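Putative DNA-binding protein (Salmonella choleraesuis, PDB 2HX0) probably binds DNA and holds magnesium ions at histidine-lined sites. Local coordinates at residues 44-58 / 111-125. The protein carries 2 engineered substitutions. Residues are numbered along the deposited sequence; the frame is centred on the assembly and turned at random.
Sequences LRAAWIAGCTGSLTD and GCTVRTTLELVIGEL. Engineered in segment 44-58: Arg45 (natural residue His).
Ser55 meets Thr116 and Arg115 where a bulge interrupts the pairing of the neighbouring antiparallel strands 47-56 and 113-124 of the PCC-domain sheet. Between the pairs Gly54-Leu118 and Leu56-Val114 the register slips by two residues. Ser55 bridges the slip: its N donates to Thr117 O, its O accepts from Arg115 N, and Ser55 OG lies 2.7 Å from Thr116 OG1 in a hydrogen bond. A chi1 of 53°, with OG between backbone N and carbonyl carbon, brings the hydroxyl to Thr116. The Arg115 guanidinium lays one face over Ser55 CB, which is 3.4 Å from Arg115 NH2. At its edge Arg115 NE reaches Leu56 O at 3.3 Å, 3° out of the guanidinium plane, though it approaches from above the carbonyl plane. NH2 is salt-bridged to Glu77, a residue seen to bind magnesium, though no ion sits on it in this chain.

At the other end Glu124, bent at chi2 (76°), turns its carboxylate back to two consecutive amides: OE2 takes Arg45 N at 2.9 Å and OE1 takes Ala46 N at 3.0 Å, both on the syn side. Arg45 is engineered, but its amide makes this bond. Arg148 also pairs with OE2. A classic bulge, Ala50 and Gly51 facing Val121, lies between. The carboxylate is thus gripped by two amides and a cation, which would probably favour its ionised form, while Arg115 ties the bulge to Glu77, which can serve as a magnesium ligand.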
loop_
_atom_site.group_PDB
_atom_site.type_symbol
_atom_site.label_atom_id
_atom_site.label_comp_id
_atom_site.label_asym_id
_atom_site.label_seq_id
_atom_site.Cartn_x
_atom_site.Cartn_y
_atom_site.Cartn_z
ATOM N N LEU A 44 14.395 13.028 8.206
ATOM C CA LEU A 44 14.139 11.600 8.054
ATOM C C LEU A 44 15.268 10.952 7.253
ATOM O O LEU A 44 15.639 11.439 6.183
ATOM C CB LEU A 44 12.793 11.387 7.357
ATOM C CG LEU A 44 11.593 12.049 8.048
ATOM C CD1 LEU A 44 10.307 11.675 7.313
ATOM C CD2 LEU A 44 11.527 11.619 9.510
ATOM N N ARG A 45 15.798 9.844 7.767
ATOM C CA ARG A 45 16.903 9.149 7.112
ATOM C C ARG A 45 16.557 7.782 6.523
ATOM O O ARG A 45 17.355 7.214 5.785
ATOM C CB ARG A 45 18.075 8.963 8.086
ATOM C CG ARG A 45 18.603 10.242 8.730
ATOM C CD ARG A 45 19.078 11.248 7.700
ATOM N NE ARG A 45 20.174 10.747 6.876
ATOM C CZ ARG A 45 21.410 10.527 7.315
ATOM N NH1 ARG A 45 22.334 10.067 6.479
ATOM N NH2 ARG A 45 21.726 10.766 8.581
ATOM N N ALA A 46 15.384 7.252 6.845
ATOM C CA ALA A 46 14.981 5.943 6.328
ATOM C C ALA A 46 13.465 5.833 6.402
ATOM O O ALA A 46 12.922 5.155 7.272
ATOM C CB ALA A 46 15.624 4.841 7.150
ATOM N N ALA A 47 12.785 6.486 5.467
ATOM C CA ALA A 47 11.335 6.507 5.479
ATOM C C ALA A 47 10.687 5.810 4.296
ATOM O O ALA A 47 11.346 5.481 3.313
ATOM C CB ALA A 47 10.853 7.965 5.557
ATOM N N TRP A 48 9.387 5.571 4.412
ATOM C CA TRP A 48 8.627 4.943 3.338
ATOM C C TRP A 48 7.184 5.402 3.468
ATOM O O TRP A 48 6.765 5.853 4.534
ATOM C CB TRP A 48 8.740 3.406 3.427
ATOM C CG TRP A 48 7.716 2.693 4.283
ATOM C CD1 TRP A 48 6.563 2.094 3.859
ATOM C CD2 TRP A 48 7.789 2.463 5.695
ATOM N NE1 TRP A 48 5.917 1.502 4.917
ATOM C CE2 TRP A 48 6.648 1.715 6.057
ATOM C CE3 TRP A 48 8.710 2.818 6.689
ATOM C CZ2 TRP A 48 6.403 1.309 7.375
ATOM C CZ3 TRP A 48 8.467 2.418 8.000
ATOM C CH2 TRP A 48 7.319 1.670 8.330
ATOM N N ILE A 49 6.433 5.326 2.377
ATOM C CA ILE A 49 5.034 5.733 2.417
ATOM C C ILE A 49 4.233 4.549 2.941
ATOM O O ILE A 49 4.120 3.521 2.271
ATOM C CB ILE A 49 4.510 6.100 1.019
ATOM C CG1 ILE A 49 5.456 7.099 0.348
ATOM C CG2 ILE A 49 3.111 6.690 1.147
ATOM C CD1 ILE A 49 5.679 8.467 1.053
ATOM N N ALA A 50 3.691 4.694 4.147
ATOM C CA ALA A 50 2.921 3.620 4.768
ATOM C C ALA A 50 1.442 3.659 4.406
ATOM O O ALA A 50 0.738 2.664 4.556
ATOM C CB ALA A 50 3.091 3.668 6.291
ATOM N N GLY A 51 0.973 4.807 3.936
ATOM C CA GLY A 51 -0.423 4.935 3.559
ATOM C C GLY A 51 -0.640 6.239 2.825
ATOM O O GLY A 51 -0.014 7.243 3.154
ATOM N N CYS A 52 -1.512 6.235 1.821
ATOM C CA CYS A 52 -1.772 7.457 1.069
ATOM C C CYS A 52 -3.076 7.420 0.293
ATOM O O CYS A 52 -3.416 6.418 -0.340
ATOM C CB CYS A 52 -0.619 7.736 0.094
ATOM S SG CYS A 52 -0.813 9.243 -0.911
ATOM N N THR A 53 -3.810 8.522 0.360
ATOM C CA THR A 53 -5.061 8.645 -0.369
ATOM C C THR A 53 -5.231 10.112 -0.713
ATOM O O THR A 53 -4.752 10.980 0.009
ATOM C CB THR A 53 -6.261 8.170 0.466
ATOM O OG1 THR A 53 -7.440 8.207 -0.346
ATOM C CG2 THR A 53 -6.463 9.056 1.680
ATOM N N GLY A 54 -5.903 10.393 -1.822
ATOM C CA GLY A 54 -6.092 11.776 -2.209
ATOM C C GLY A 54 -6.471 11.940 -3.660
ATOM O O GLY A 54 -6.897 10.992 -4.313
ATOM N N SER A 55 -6.285 13.153 -4.168
ATOM C CA SER A 55 -6.634 13.479 -5.542
ATOM C C SER A 55 -5.596 14.399 -6.167
ATOM O O SER A 55 -4.941 15.173 -5.472
ATOM C CB SER A 55 -8.006 14.155 -5.563
ATOM O OG SER A 55 -8.038 15.254 -4.671
ATOM N N LEU A 56 -5.455 14.311 -7.484
ATOM C CA LEU A 56 -4.498 15.140 -8.204
ATOM C C LEU A 56 -5.126 15.780 -9.429
ATOM O O LEU A 56 -6.126 15.292 -9.958
ATOM C CB LEU A 56 -3.301 14.306 -8.661
ATOM C CG LEU A 56 -2.468 13.581 -7.605
ATOM C CD1 LEU A 56 -1.448 12.698 -8.294
ATOM C CD2 LEU A 56 -1.773 14.590 -6.693
ATOM N N THR A 57 -4.516 16.876 -9.868
ATOM C CA THR A 57 -4.953 17.600 -11.051
ATOM C C THR A 57 -3.890 17.343 -12.115
ATOM O O THR A 57 -4.187 16.842 -13.201
ATOM C CB THR A 57 -5.061 19.105 -10.769
ATOM O OG1 THR A 57 -6.111 19.332 -9.822
ATOM C CG2 THR A 57 -5.362 19.873 -12.049
ATOM N N ASP A 58 -2.645 17.679 -11.798
ATOM C CA ASP A 58 -1.543 17.435 -12.716
ATOM C C ASP A 58 -0.850 16.159 -12.262
ATOM O O ASP A 58 -0.683 15.929 -11.066
ATOM C CB ASP A 58 -0.540 18.591 -12.697
ATOM C CG ASP A 58 -1.162 19.910 -13.102
ATOM O OD1 ASP A 58 -1.862 19.941 -14.136
ATOM O OD2 ASP A 58 -0.952 20.914 -12.390
ATOM N N GLY A 111 6.002 17.212 -10.400
ATOM C CA GLY A 111 4.963 17.765 -11.246
ATOM C C GLY A 111 3.551 17.322 -10.908
ATOM O O GLY A 111 2.595 17.768 -11.543
ATOM N N CYS A 112 3.405 16.437 -9.929
ATOM C CA CYS A 112 2.077 15.980 -9.524
ATOM C C CYS A 112 1.520 17.030 -8.571
ATOM O O CYS A 112 2.140 17.337 -7.555
ATOM C CB CYS A 112 2.174 14.634 -8.808
ATOM S SG CYS A 112 2.763 13.303 -9.858
ATOM N N THR A 113 0.357 17.583 -8.895
ATOM C CA THR A 113 -0.233 18.610 -8.041
ATOM C C THR A 113 -1.536 18.158 -7.392
ATOM O O THR A 113 -2.380 17.535 -8.032
ATOM C CB THR A 113 -0.485 19.916 -8.825
ATOM O OG1 THR A 113 -1.404 19.672 -9.895
ATOM C CG2 THR A 113 0.823 20.443 -9.400
ATOM N N VAL A 114 -1.682 18.477 -6.110
ATOM C CA VAL A 114 -2.867 18.111 -5.340
ATOM C C VAL A 114 -4.126 18.813 -5.841
ATOM O O VAL A 114 -4.113 20.012 -6.135
ATOM C CB VAL A 114 -2.657 18.453 -3.846
ATOM C CG1 VAL A 114 -3.894 18.096 -3.033
ATOM C CG2 VAL A 114 -1.449 17.701 -3.320
ATOM N N ARG A 115 -5.221 18.065 -5.932
ATOM C CA ARG A 115 -6.483 18.634 -6.385
ATOM C C ARG A 115 -7.266 19.142 -5.178
ATOM O O ARG A 115 -7.442 20.348 -5.012
ATOM C CB ARG A 115 -7.292 17.586 -7.158
ATOM C CG ARG A 115 -8.552 18.132 -7.820
ATOM C CD ARG A 115 -8.891 17.338 -9.073
ATOM N NE ARG A 115 -9.107 15.917 -8.804
ATOM C CZ ARG A 115 -10.195 15.423 -8.222
ATOM N NH1 ARG A 115 -11.178 16.233 -7.847
ATOM N NH2 ARG A 115 -10.303 14.115 -8.015
ATOM N N THR A 116 -7.721 18.225 -4.328
ATOM C CA THR A 116 -8.462 18.616 -3.136
ATOM C C THR A 116 -7.685 18.276 -1.870
ATOM O O THR A 116 -7.776 18.993 -0.874
ATOM C CB THR A 116 -9.849 17.930 -3.054
ATOM O OG1 THR A 116 -9.686 16.512 -2.951
ATOM C CG2 THR A 116 -10.680 18.263 -4.283
ATOM N N THR A 117 -6.907 17.198 -1.906
ATOM C CA THR A 117 -6.156 16.795 -0.725
ATOM C C THR A 117 -5.240 15.609 -1.008
ATOM O O THR A 117 -5.395 14.910 -2.005
ATOM C CB THR A 117 -7.127 16.360 0.413
ATOM O OG1 THR A 117 -6.415 16.242 1.651
ATOM C CG2 THR A 117 -7.738 14.996 0.092
ATOM N N LEU A 118 -4.266 15.405 -0.132
ATOM C CA LEU A 118 -3.396 14.238 -0.219
ATOM C C LEU A 118 -3.099 13.893 1.231
ATOM O O LEU A 118 -2.427 14.646 1.933
ATOM C CB LEU A 118 -2.097 14.505 -0.981
ATOM C CG LEU A 118 -1.427 13.155 -1.290
ATOM C CD1 LEU A 118 -2.254 12.414 -2.342
ATOM C CD2 LEU A 118 -0.006 13.357 -1.784
ATOM N N GLU A 119 -3.640 12.767 1.688
ATOM C CA GLU A 119 -3.455 12.316 3.062
ATOM C C GLU A 119 -2.352 11.280 3.068
ATOM O O GLU A 119 -2.389 10.328 2.298
ATOM C CB GLU A 119 -4.755 11.712 3.582
ATOM C CG GLU A 119 -5.874 12.738 3.739
ATOM C CD GLU A 119 -7.223 12.107 4.030
ATOM O OE1 GLU A 119 -7.266 11.077 4.735
ATOM O OE2 GLU A 119 -8.248 12.653 3.565
ATOM N N LEU A 120 -1.376 11.466 3.949
ATOM C CA LEU A 120 -0.243 10.562 4.009
ATOM C C LEU A 120 0.137 10.105 5.401
ATOM O O LEU A 120 0.044 10.861 6.362
ATOM C CB LEU A 120 0.994 11.247 3.420
ATOM C CG LEU A 120 1.063 11.639 1.948
ATOM C CD1 LEU A 120 1.832 12.941 1.805
ATOM C CD2 LEU A 120 1.737 10.523 1.163
ATOM N N VAL A 121 0.557 8.848 5.498
ATOM C CA VAL A 121 1.082 8.320 6.746
ATOM C C VAL A 121 2.476 7.873 6.321
ATOM O O VAL A 121 2.623 6.989 5.472
ATOM C CB VAL A 121 0.298 7.120 7.285
ATOM C CG1 VAL A 121 1.019 6.558 8.514
ATOM C CG2 VAL A 121 -1.093 7.554 7.675
ATOM N N ILE A 122 3.491 8.521 6.875
ATOM C CA ILE A 122 4.868 8.206 6.532
ATOM C C ILE A 122 5.582 7.525 7.688
ATOM O O ILE A 122 5.525 7.992 8.820
ATOM C CB ILE A 122 5.631 9.492 6.150
ATOM C CG1 ILE A 122 4.985 10.118 4.906
ATOM C CG2 ILE A 122 7.108 9.177 5.915
ATOM C CD1 ILE A 122 3.615 10.681 5.080
ATOM N N GLY A 123 6.240 6.408 7.397
ATOM C CA GLY A 123 6.975 5.701 8.429
ATOM C C GLY A 123 8.453 6.034 8.343
ATOM O O GLY A 123 8.979 6.246 7.254
ATOM N N GLU A 124 9.109 6.111 9.497
ATOM C CA GLU A 124 10.545 6.388 9.582
ATOM C C GLU A 124 11.139 5.268 10.434
ATOM O O GLU A 124 10.566 4.890 11.457
ATOM C CB GLU A 124 10.801 7.746 10.251
ATOM C CG GLU A 124 12.231 7.940 10.790
ATOM C CD GLU A 124 13.273 8.221 9.711
ATOM O OE1 GLU A 124 13.017 7.939 8.525
ATOM O OE2 GLU A 124 14.365 8.721 10.058
ATOM N N LEU A 125 12.277 4.732 10.005
ATOM C CA LEU A 125 12.940 3.644 10.728
ATOM C C LEU A 125 14.173 4.224 11.424
ATOM O O LEU A 125 15.254 4.286 10.840
ATOM C CB LEU A 125 13.339 2.552 9.731
ATOM C CG LEU A 125 12.154 2.028 8.911
ATOM C CD1 LEU A 125 12.647 1.282 7.679
ATOM C CD2 LEU A 125 11.290 1.139 9.789
#